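PDB 5U5I: HTPA Reductase from Selaginella moellendorffii, which probably catalyses the NAD(P)H-dependent reduction of 4-hydroxy-tetrahydrodipicolinate to tetrahydrodipicolinate, the fourth step from aspartate in lysine biosynthesis. Local coordinates for residues B[141-146]-B[180-185]; B[156-161]-B[216-221]. All blocks are in the same frame, centred on the assembly; numbering follows the deposited sequence.

Contact 1: B[141-146]-B[180-185]; sequences IMAKQF and RKLGLD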
ATOM      1  N   ILE B 141       2.114   5.514   3.241  1.00 33.61           N
ATOM      2  CA  ILE B 141       2.066   6.506   2.156  1.00 33.74           C
ATOM      3  C   ILE B 141       0.626   6.801   1.723  1.00 33.46           C
ATOM      4  O   ILE B 141       0.282   7.963   1.531  1.00 33.99           O
ATOM      5  CB  ILE B 141       2.910   6.042   0.943  1.00 33.72           C
ATOM      6  CG1 ILE B 141       4.401   6.262   1.235  1.00 34.26           C
ATOM      7  CG2 ILE B 141       2.515   6.762  -0.353  1.00 34.19           C
ATOM      8  CD1 ILE B 141       5.329   5.411   0.379  1.00 34.32           C
HETATM    9  N   MSE B 142      -0.182   5.747   1.571  1.00 32.84           N
HETATM   10  CA  MSE B 142      -1.584   5.859   1.175  1.00 33.01           C
HETATM   11  C   MSE B 142      -2.354   6.666   2.197  1.00 32.71           C
HETATM   12  O   MSE B 142      -3.153   7.541   1.828  1.00 32.77           O
HETATM   13  CB  MSE B 142      -2.211   4.466   1.021  1.00 33.35           C
HETATM   14  CG  MSE B 142      -3.568   4.494   0.322  1.00 34.17           C
HETATM   15 SE   MSE B 142      -4.019   2.716  -0.448  1.00 35.36          SE
HETATM   16  CE  MSE B 142      -4.292   1.709   1.219  1.00 35.29           C
ATOM     17  N   ALA B 143      -2.112   6.381   3.479  1.00 32.06           N
ATOM     18  CA  ALA B 143      -2.771   7.070   4.595  1.00 32.15           C
ATOM     19  C   ALA B 143      -2.359   8.534   4.786  1.00 32.19           C
ATOM     20  O   ALA B 143      -3.206   9.352   5.140  1.00 32.38           O
ATOM     21  CB  ALA B 143      -2.553   6.305   5.888  1.00 32.71           C
ATOM     22  N   LYS B 144      -1.077   8.848   4.582  1.00 31.97           N
ATOM     23  CA  LYS B 144      -0.595  10.236   4.589  1.00 32.47           C
ATOM     24  C   LYS B 144      -1.119  11.063   3.399  1.00 32.18           C
ATOM     25  O   LYS B 144      -1.508  12.208   3.568  1.00 32.60           O
ATOM     26  CB  LYS B 144       0.939  10.286   4.570  1.00 33.05           C
ATOM     27  N   GLN B 145      -1.096  10.499   2.200  1.00 31.57           N
ATOM     28  CA  GLN B 145      -1.555  11.227   1.018  1.00 31.78           C
ATOM     29  C   GLN B 145      -3.069  11.382   0.998  1.00 31.20           C
ATOM     30  O   GLN B 145      -3.564  12.445   0.655  1.00 31.36           O
ATOM     31  CB  GLN B 145      -1.125  10.527  -0.276  1.00 31.98           C
ATOM     32  CG  GLN B 145       0.374  10.452  -0.474  1.00 32.70           C
ATOM     33  CD  GLN B 145       1.030  11.806  -0.654  1.00 33.88           C
ATOM     34  OE1 GLN B 145       0.489  12.691  -1.319  1.00 34.65           O
ATOM     35  NE2 GLN B 145       2.215  11.967  -0.067  1.00 34.49           N
ATOM     36  N   PHE B 146      -3.769  10.309   1.377  1.00 30.47           N
ATOM     37  CA  PHE B 146      -5.188  10.149   1.133  1.00 30.34           C
ATOM     38  C   PHE B 146      -5.933   9.763   2.410  1.00 30.36           C
ATOM     39  O   PHE B 146      -6.551   8.703   2.471  1.00 30.37           O
ATOM     40  CB  PHE B 146      -5.414   9.088   0.035  1.00 30.26           C
ATOM     41  CG  PHE B 146      -4.510   9.238  -1.166  1.00 30.42           C
ATOM     42  CD1 PHE B 146      -4.390  10.459  -1.830  1.00 30.94           C
ATOM     43  CD2 PHE B 146      -3.797   8.150  -1.655  1.00 30.26           C
ATOM     44  CE1 PHE B 146      -3.562  10.588  -2.935  1.00 31.58           C
ATOM     45  CE2 PHE B 146      -2.960   8.279  -2.757  1.00 30.78           C
ATOM     46  CZ  PHE B 146      -2.842   9.498  -3.400  1.00 31.53           C
ATOM     47  N   ARG B 180      -6.213   2.868  10.093  1.00 33.62           N
ATOM     48  CA  ARG B 180      -7.030   3.795  10.895  1.00 36.54           C
ATOM     49  C   ARG B 180      -7.014   5.232  10.350  1.00 37.04           C
ATOM     50  O   ARG B 180      -8.055   5.891  10.329  1.00 38.71           O
ATOM     51  CB  ARG B 180      -6.655   3.762  12.396  1.00 38.93           C
ATOM     52  CG  ARG B 180      -7.227   2.551  13.138  1.00 40.50           C
ATOM     53  CD  ARG B 180      -7.124   2.644  14.657  1.00 44.19           C
ATOM     54  NE  ARG B 180      -5.749   2.437  15.084  1.00 43.67           N
ATOM     55  CZ  ARG B 180      -5.242   1.339  15.655  1.00 44.18           C
ATOM     56  NH1 ARG B 180      -5.986   0.266  15.953  1.00 45.64           N
ATOM     57  NH2 ARG B 180      -3.950   1.331  15.955  1.00 43.72           N
ATOM     58  N   LYS B 181      -5.850   5.695   9.890  1.00 35.80           N
ATOM     59  CA  LYS B 181      -5.743   7.003   9.214  1.00 36.92           C
ATOM     60  C   LYS B 181      -6.470   7.037   7.864  1.00 36.22           C
ATOM     61  O   LYS B 181      -6.891   8.104   7.411  1.00 37.91           O
ATOM     62  CB  LYS B 181      -4.280   7.401   8.996  1.00 36.51           C
ATOM     63  CG  LYS B 181      -3.539   7.881  10.231  1.00 38.73           C
ATOM     64  CD  LYS B 181      -2.040   7.838   9.966  1.00 38.02           C
ATOM     65  CE  LYS B 181      -1.262   8.637  10.980  1.00 41.36           C
ATOM     66  NZ  LYS B 181       0.205   8.418  10.807  1.00 40.98           N
ATOM     67  N   LEU B 182      -6.572   5.872   7.226  1.00 34.22           N
ATOM     68  CA  LEU B 182      -7.397   5.675   6.029  1.00 34.43           C
ATOM     69  C   LEU B 182      -8.912   5.602   6.279  1.00 36.27           C
ATOM     70  O   LEU B 182      -9.674   5.451   5.323  1.00 36.97           O
ATOM     71  CB  LEU B 182      -6.911   4.433   5.250  1.00 32.55           C
ATOM     72  CG  LEU B 182      -5.568   4.663   4.543  1.00 31.65           C
ATOM     73  CD1 LEU B 182      -4.834   3.361   4.249  1.00 29.99           C
ATOM     74  CD2 LEU B 182      -5.764   5.475   3.261  1.00 33.37           C
ATOM     75  N   GLY B 183      -9.343   5.706   7.539  1.00 37.56           N
ATOM     76  CA  GLY B 183     -10.762   5.748   7.904  1.00 40.22           C
ATOM     77  C   GLY B 183     -11.356   4.440   8.418  1.00 40.66           C
ATOM     78  O   GLY B 183     -12.572   4.353   8.635  1.00 43.10           O
ATOM     79  N   LEU B 184     -10.519   3.417   8.608  1.00 38.65           N
ATOM     80  CA  LEU B 184     -10.997   2.149   9.143  1.00 39.72           C
ATOM     81  C   LEU B 184     -11.105   2.253  10.665  1.00 42.10           C
ATOM     82  O   LEU B 184     -10.265   2.874  11.309  1.00 41.76           O
ATOM     83  CB  LEU B 184     -10.080   0.985   8.746  1.00 37.40           C
ATOM     84  CG  LEU B 184     -10.181   0.416   7.329  1.00 36.52           C
ATOM     85  CD1 LEU B 184     -11.619   0.039   6.994  1.00 39.33           C
ATOM     86  CD2 LEU B 184      -9.618   1.359   6.278  1.00 35.11           C
ATOM     87  N   ASP B 185     -12.166   1.665  11.216  1.00 45.32           N
ATOM     88  CA  ASP B 185     -12.381   1.589  12.660  1.00 48.86           C
ATOM     89  C   ASP B 185     -12.078   0.152  13.094  1.00 49.12           C
ATOM     90  O   ASP B 185     -12.808  -0.783  12.728  1.00 50.25           O
ATOM     91  CB  ASP B 185     -13.824   1.969  13.014  1.00 53.42           C
ATOM     92  CG  ASP B 185     -14.109   1.880  14.511  1.00 58.18           C
ATOM     93  OD1 ASP B 185     -13.177   2.119  15.312  1.00 58.38           O
ATOM     94  OD2 ASP B 185     -15.269   1.575  14.891  1.00 62.60           O
TER
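Leu182 turns its CG away from its own carbonyl carbon (chi1 -72°), which carries the fork of the side chain onto the last turn of helix 130-145. Met142, built as selenomethionine in this derivative, leaves its helix with CG opposite the backbone N (chi1 -167°) and bends at chi3 (69°), swinging CE back to Leu182. The two chains cross at about a right angle, with CE of Met142 3.5 Å from CD1 of Leu182, a snug carbon contact. The two branches divide the work: CD1 takes the selenomethionine methyl, while CD2 lies against two backbone carbonyl oxygens, 3.4 Å from O of Phe146 and 3.6 Å from O of Met142. Between the branches, CG sits 3.7 Å from CB of Ala143. That methyl lets the two chains approach to 5.0 Å between CA of Ala143 and CA of Leu182, and it also meets CB of Lys181 at 3.7 Å. Beyond this point the lysine chain runs out extended to a salt bridge with Glu140, one turn earlier on the same helix as Ala143. No hydrogen bond joins the segments. With an alanine at this position instead of Leu182, CE of Met142 would probably lose this neighbour and a gap would open beside Ala143. Gly183, with positive phi, ends helix 170-181 in a Schellman motif and turns the chain away after Leu182. Backbone hydrogen bonds between Lys181 and Gly148 and between Leu182 and Phe150 tie this helix end to loop 146-153, which leads into strand 154-161. Leu184 packs on Phe150 and Tyr153 in that loop. Within the C-terminal DapB domain, contact 1 joins the C-terminal ends of helices 130-145 and 170-181, with Met142 and Phe146 packing on Ala138 and Leu272 of the second subunit.

Contact 2: B[156-161]-B[216-221]; sequences QVTESH and FHTYKI
Glu159 OE1 is gripped by two groups: His161 ND1, which donates a hydrogen bond of 2.8 Å, and Arg195, through a salt bridge. Glu159 leaves the strand with CG opposite its N (chi1 -178°) and bends at chi2, which turns the carboxylate back to His161. The histidine meets the carboxylate from above its plane, with the oxygen close to the ring plane. Across the strands, Glu159 runs alongside His217, its CG 3.8 Å from His217 CD2. The rings of His161 and His217 stand nearly perpendicular, at 85°, with the CE1 atoms of His161 and His217 3.6 Å apart. Farther along, Val157 CG1 touches Tyr219 CD2 at 3.8 Å, under Ile176 and Val175 of helix 170-181. On the other face CG2 of Thr158 lies 3.6 Å from CB of Thr218. The antiparallel ladder, central pair of the C-terminal DapB domain's mixed sheet, is hydrogen-bonded at Gln156-Lys220, Thr158-Thr218 and Ser160-Phe216. Ser169 meets two more polar ends, its backbone N bonding Glu159 OE2 and its OG bonding His217 NE2. This network is likely to limit how Glu159 and His217 turn, and ties the strands to Ser169, just ahead of helix 170-181; the His161 side chain lies about 8 Å from the bound NAD.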
ATOM      1  N   GLN B 156     -10.875  -6.560   8.169  1.00 42.48           N
ATOM      2  CA  GLN B 156     -10.527  -7.821   8.848  1.00 43.99           C
ATOM      3  C   GLN B 156      -9.009  -8.026   8.728  1.00 42.13           C
ATOM      4  O   GLN B 156      -8.454  -7.894   7.630  1.00 40.32           O
ATOM      5  CB  GLN B 156     -11.231  -9.011   8.206  1.00 45.76           C
ATOM      6  CG  GLN B 156     -12.747  -8.971   8.270  1.00 48.25           C
ATOM      7  CD  GLN B 156     -13.411  -9.970   7.331  1.00 49.92           C
ATOM      8  OE1 GLN B 156     -14.409  -9.652   6.695  1.00 51.00           O
ATOM      9  NE2 GLN B 156     -12.864 -11.176   7.243  1.00 50.58           N
ATOM     10  N   VAL B 157      -8.348  -8.345   9.846  1.00 42.79           N
ATOM     11  CA  VAL B 157      -6.903  -8.639   9.860  1.00 41.42           C
ATOM     12  C   VAL B 157      -6.684  -9.989  10.527  1.00 43.27           C
ATOM     13  O   VAL B 157      -7.075 -10.191  11.678  1.00 45.38           O
ATOM     14  CB  VAL B 157      -6.078  -7.573  10.613  1.00 40.48           C
ATOM     15  CG1 VAL B 157      -4.586  -7.915  10.573  1.00 39.30           C
ATOM     16  CG2 VAL B 157      -6.331  -6.190  10.038  1.00 38.95           C
ATOM     17  N   THR B 158      -6.064 -10.908   9.796  1.00 42.67           N
ATOM     18  CA  THR B 158      -5.736 -12.213  10.337  1.00 44.34           C
ATOM     19  C   THR B 158      -4.233 -12.497  10.150  1.00 42.69           C
ATOM     20  O   THR B 158      -3.618 -12.125   9.145  1.00 40.39           O
ATOM     21  CB  THR B 158      -6.660 -13.331   9.791  1.00 46.14           C
ATOM     22  OG1 THR B 158      -6.210 -14.602  10.279  1.00 47.59           O
ATOM     23  CG2 THR B 158      -6.680 -13.378   8.280  1.00 44.69           C
ATOM     24  N   GLU B 159      -3.658 -13.148  11.150  1.00 44.12           N
ATOM     25  CA  GLU B 159      -2.213 -13.203  11.308  1.00 43.05           C
ATOM     26  C   GLU B 159      -1.806 -14.570  11.878  1.00 44.78           C
ATOM     27  O   GLU B 159      -2.442 -15.074  12.801  1.00 47.19           O
ATOM     28  CB  GLU B 159      -1.815 -12.034  12.210  1.00 43.09           C
ATOM     29  CG  GLU B 159      -0.345 -11.853  12.494  1.00 42.31           C
ATOM     30  CD  GLU B 159       0.069 -12.472  13.820  1.00 44.72           C
ATOM     31  OE1 GLU B 159       0.250 -13.703  13.873  1.00 45.66           O
ATOM     32  OE2 GLU B 159       0.211 -11.729  14.815  1.00 46.04           O
ATOM     33  N   SER B 160      -0.754 -15.160  11.310  1.00 43.64           N
ATOM     34  CA  SER B 160      -0.260 -16.468  11.729  1.00 45.13           C
ATOM     35  C   SER B 160       1.265 -16.500  11.860  1.00 44.15           C
ATOM     36  O   SER B 160       1.986 -16.205  10.909  1.00 41.75           O
ATOM     37  CB  SER B 160      -0.726 -17.558  10.763  1.00 45.33           C
ATOM     38  OG  SER B 160      -0.249 -18.829  11.162  1.00 46.61           O
ATOM     39  N   HIS B 161       1.720 -16.875  13.057  1.00 46.29           N
ATOM     40  CA  HIS B 161       3.123 -17.089  13.382  1.00 46.24           C
ATOM     41  C   HIS B 161       3.229 -18.416  14.161  1.00 49.03           C
ATOM     42  O   HIS B 161       2.216 -18.999  14.577  1.00 51.07           O
ATOM     43  CB  HIS B 161       3.664 -15.937  14.254  1.00 46.50           C
ATOM     44  CG  HIS B 161       3.951 -14.672  13.504  1.00 44.15           C
ATOM     45  ND1 HIS B 161       2.962 -13.805  13.090  1.00 43.46           N
ATOM     46  CD2 HIS B 161       5.124 -14.117  13.113  1.00 42.62           C
ATOM     47  CE1 HIS B 161       3.509 -12.782  12.456  1.00 41.55           C
ATOM     48  NE2 HIS B 161       4.822 -12.943  12.461  1.00 41.08           N
ATOM     49  N   PHE B 216       2.622 -15.099   8.422  1.00 33.00           N
ATOM     50  CA  PHE B 216       1.589 -14.928   7.390  1.00 33.37           C
ATOM     51  C   PHE B 216       0.580 -13.869   7.833  1.00 33.68           C
ATOM     52  O   PHE B 216       0.103 -13.925   8.967  1.00 35.46           O
ATOM     53  CB  PHE B 216       0.870 -16.253   7.121  1.00 35.98           C
ATOM     54  CG  PHE B 216       1.630 -17.206   6.230  1.00 35.97           C
ATOM     55  CD1 PHE B 216       3.011 -17.413   6.377  1.00 34.67           C
ATOM     56  CD2 PHE B 216       0.952 -17.950   5.269  1.00 37.69           C
ATOM     57  CE1 PHE B 216       3.690 -18.317   5.566  1.00 35.01           C
ATOM     58  CE2 PHE B 216       1.626 -18.848   4.455  1.00 38.18           C
ATOM     59  CZ  PHE B 216       2.997 -19.037   4.604  1.00 36.89           C
ATOM     60  N   HIS B 217       0.265 -12.928   6.937  1.00 32.26           N
ATOM     61  CA  HIS B 217      -0.640 -11.804   7.208  1.00 32.37           C
ATOM     62  C   HIS B 217      -1.641 -11.592   6.074  1.00 32.56           C
ATOM     63  O   HIS B 217      -1.247 -11.546   4.906  1.00 31.25           O
ATOM     64  CB  HIS B 217       0.151 -10.503   7.321  1.00 30.24           C
ATOM     65  CG  HIS B 217       1.151 -10.487   8.436  1.00 30.16           C
ATOM     66  ND1 HIS B 217       2.377 -11.110   8.346  1.00 29.24           N
ATOM     67  CD2 HIS B 217       1.116  -9.892   9.648  1.00 30.94           C
ATOM     68  CE1 HIS B 217       3.053 -10.895   9.458  1.00 29.39           C
ATOM     69  NE2 HIS B 217       2.306 -10.170  10.270  1.00 30.46           N
ATOM     70  N   THR B 218      -2.915 -11.419   6.429  1.00 34.29           N
ATOM     71  CA  THR B 218      -3.984 -11.098   5.477  1.00 34.70           C
ATOM     72  C   THR B 218      -4.774  -9.915   6.018  1.00 34.87           C
ATOM     73  O   THR B 218      -5.255  -9.955   7.144  1.00 36.51           O
ATOM     74  CB  THR B 218      -4.953 -12.285   5.279  1.00 37.54           C
ATOM     75  OG1 THR B 218      -4.253 -13.405   4.736  1.00 37.77           O
ATOM     76  CG2 THR B 218      -6.113 -11.929   4.336  1.00 38.22           C
ATOM     77  N   TYR B 219      -4.890  -8.863   5.212  1.00 33.39           N
ATOM     78  CA  TYR B 219      -5.722  -7.721   5.530  1.00 33.80           C
ATOM     79  C   TYR B 219      -6.825  -7.656   4.467  1.00 34.72           C
ATOM     80  O   TYR B 219      -6.511  -7.646   3.271  1.00 33.82           O
ATOM     81  CB  TYR B 219      -4.901  -6.434   5.495  1.00 31.53           C
ATOM     82  CG  TYR B 219      -3.562  -6.500   6.193  1.00 30.34           C
ATOM     83  CD1 TYR B 219      -2.452  -7.040   5.555  1.00 28.93           C
ATOM     84  CD2 TYR B 219      -3.399  -6.015   7.491  1.00 31.03           C
ATOM     85  CE1 TYR B 219      -1.219  -7.101   6.179  1.00 27.98           C
ATOM     86  CE2 TYR B 219      -2.156  -6.071   8.131  1.00 30.15           C
ATOM     87  CZ  TYR B 219      -1.074  -6.618   7.472  1.00 28.54           C
ATOM     88  OH  TYR B 219       0.155  -6.684   8.086  1.00 27.74           O
ATOM     89  N   LYS B 220      -8.092  -7.623   4.892  1.00 36.86           N
ATOM     90  CA  LYS B 220      -9.242  -7.495   3.974  1.00 37.82           C
ATOM     91  C   LYS B 220      -9.979  -6.184   4.236  1.00 37.86           C
ATOM     92  O   LYS B 220     -10.369  -5.911   5.368  1.00 39.20           O
ATOM     93  CB  LYS B 220     -10.212  -8.661   4.137  1.00 40.89           C
ATOM     94  CG  LYS B 220      -9.591 -10.019   3.859  1.00 41.44           C
ATOM     95  CD  LYS B 220     -10.589 -11.152   4.039  1.00 44.99           C
ATOM     96  CE  LYS B 220      -9.901 -12.504   4.041  1.00 45.88           C
ATOM     97  NZ  LYS B 220     -10.898 -13.601   3.925  1.00 49.62           N
ATOM     98  N   ILE B 221     -10.149  -5.383   3.188  1.00 36.54           N
ATOM     99  CA  ILE B 221     -10.843  -4.108   3.265  1.00 36.63           C
ATOM    100  C   ILE B 221     -12.069  -4.186   2.326  1.00 37.88           C
ATOM    101  O   ILE B 221     -11.929  -4.376   1.114  1.00 37.00           O
ATOM    102  CB  ILE B 221      -9.910  -2.931   2.893  1.00 34.28           C
ATOM    103  CG1 ILE B 221      -8.530  -3.109   3.525  1.00 32.99           C
ATOM    104  CG2 ILE B 221     -10.504  -1.602   3.345  1.00 34.77           C
ATOM    105  CD1 ILE B 221      -7.576  -1.963   3.259  1.00 31.08           C
TER

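From the N terminus, the chain passes the nucleotide-binding Rossmann region and enters helix 130-145, whose end supplies 141-146. Strand 154-161 comes next and gives 156-161; helix 170-181 then brings 180-185 back to helix 130-145, closing contact 1 over 33 intervening residues. Contact 2 closes later, when 216-221 returns to pair with 156-161 across 54 residues. The segments alternate, so the two loops cross rather than nest. Contact 1 joins the end of helix 130-145 to the C-terminal end and cap of helix 170-181, contact 2 joins two strands of the mixed sheet on which this helix packs. Their centres lie about 18 Å apart, yet Leu184 CD1 meets Ile221 CG2 at 4.2 Å, linking the two layers.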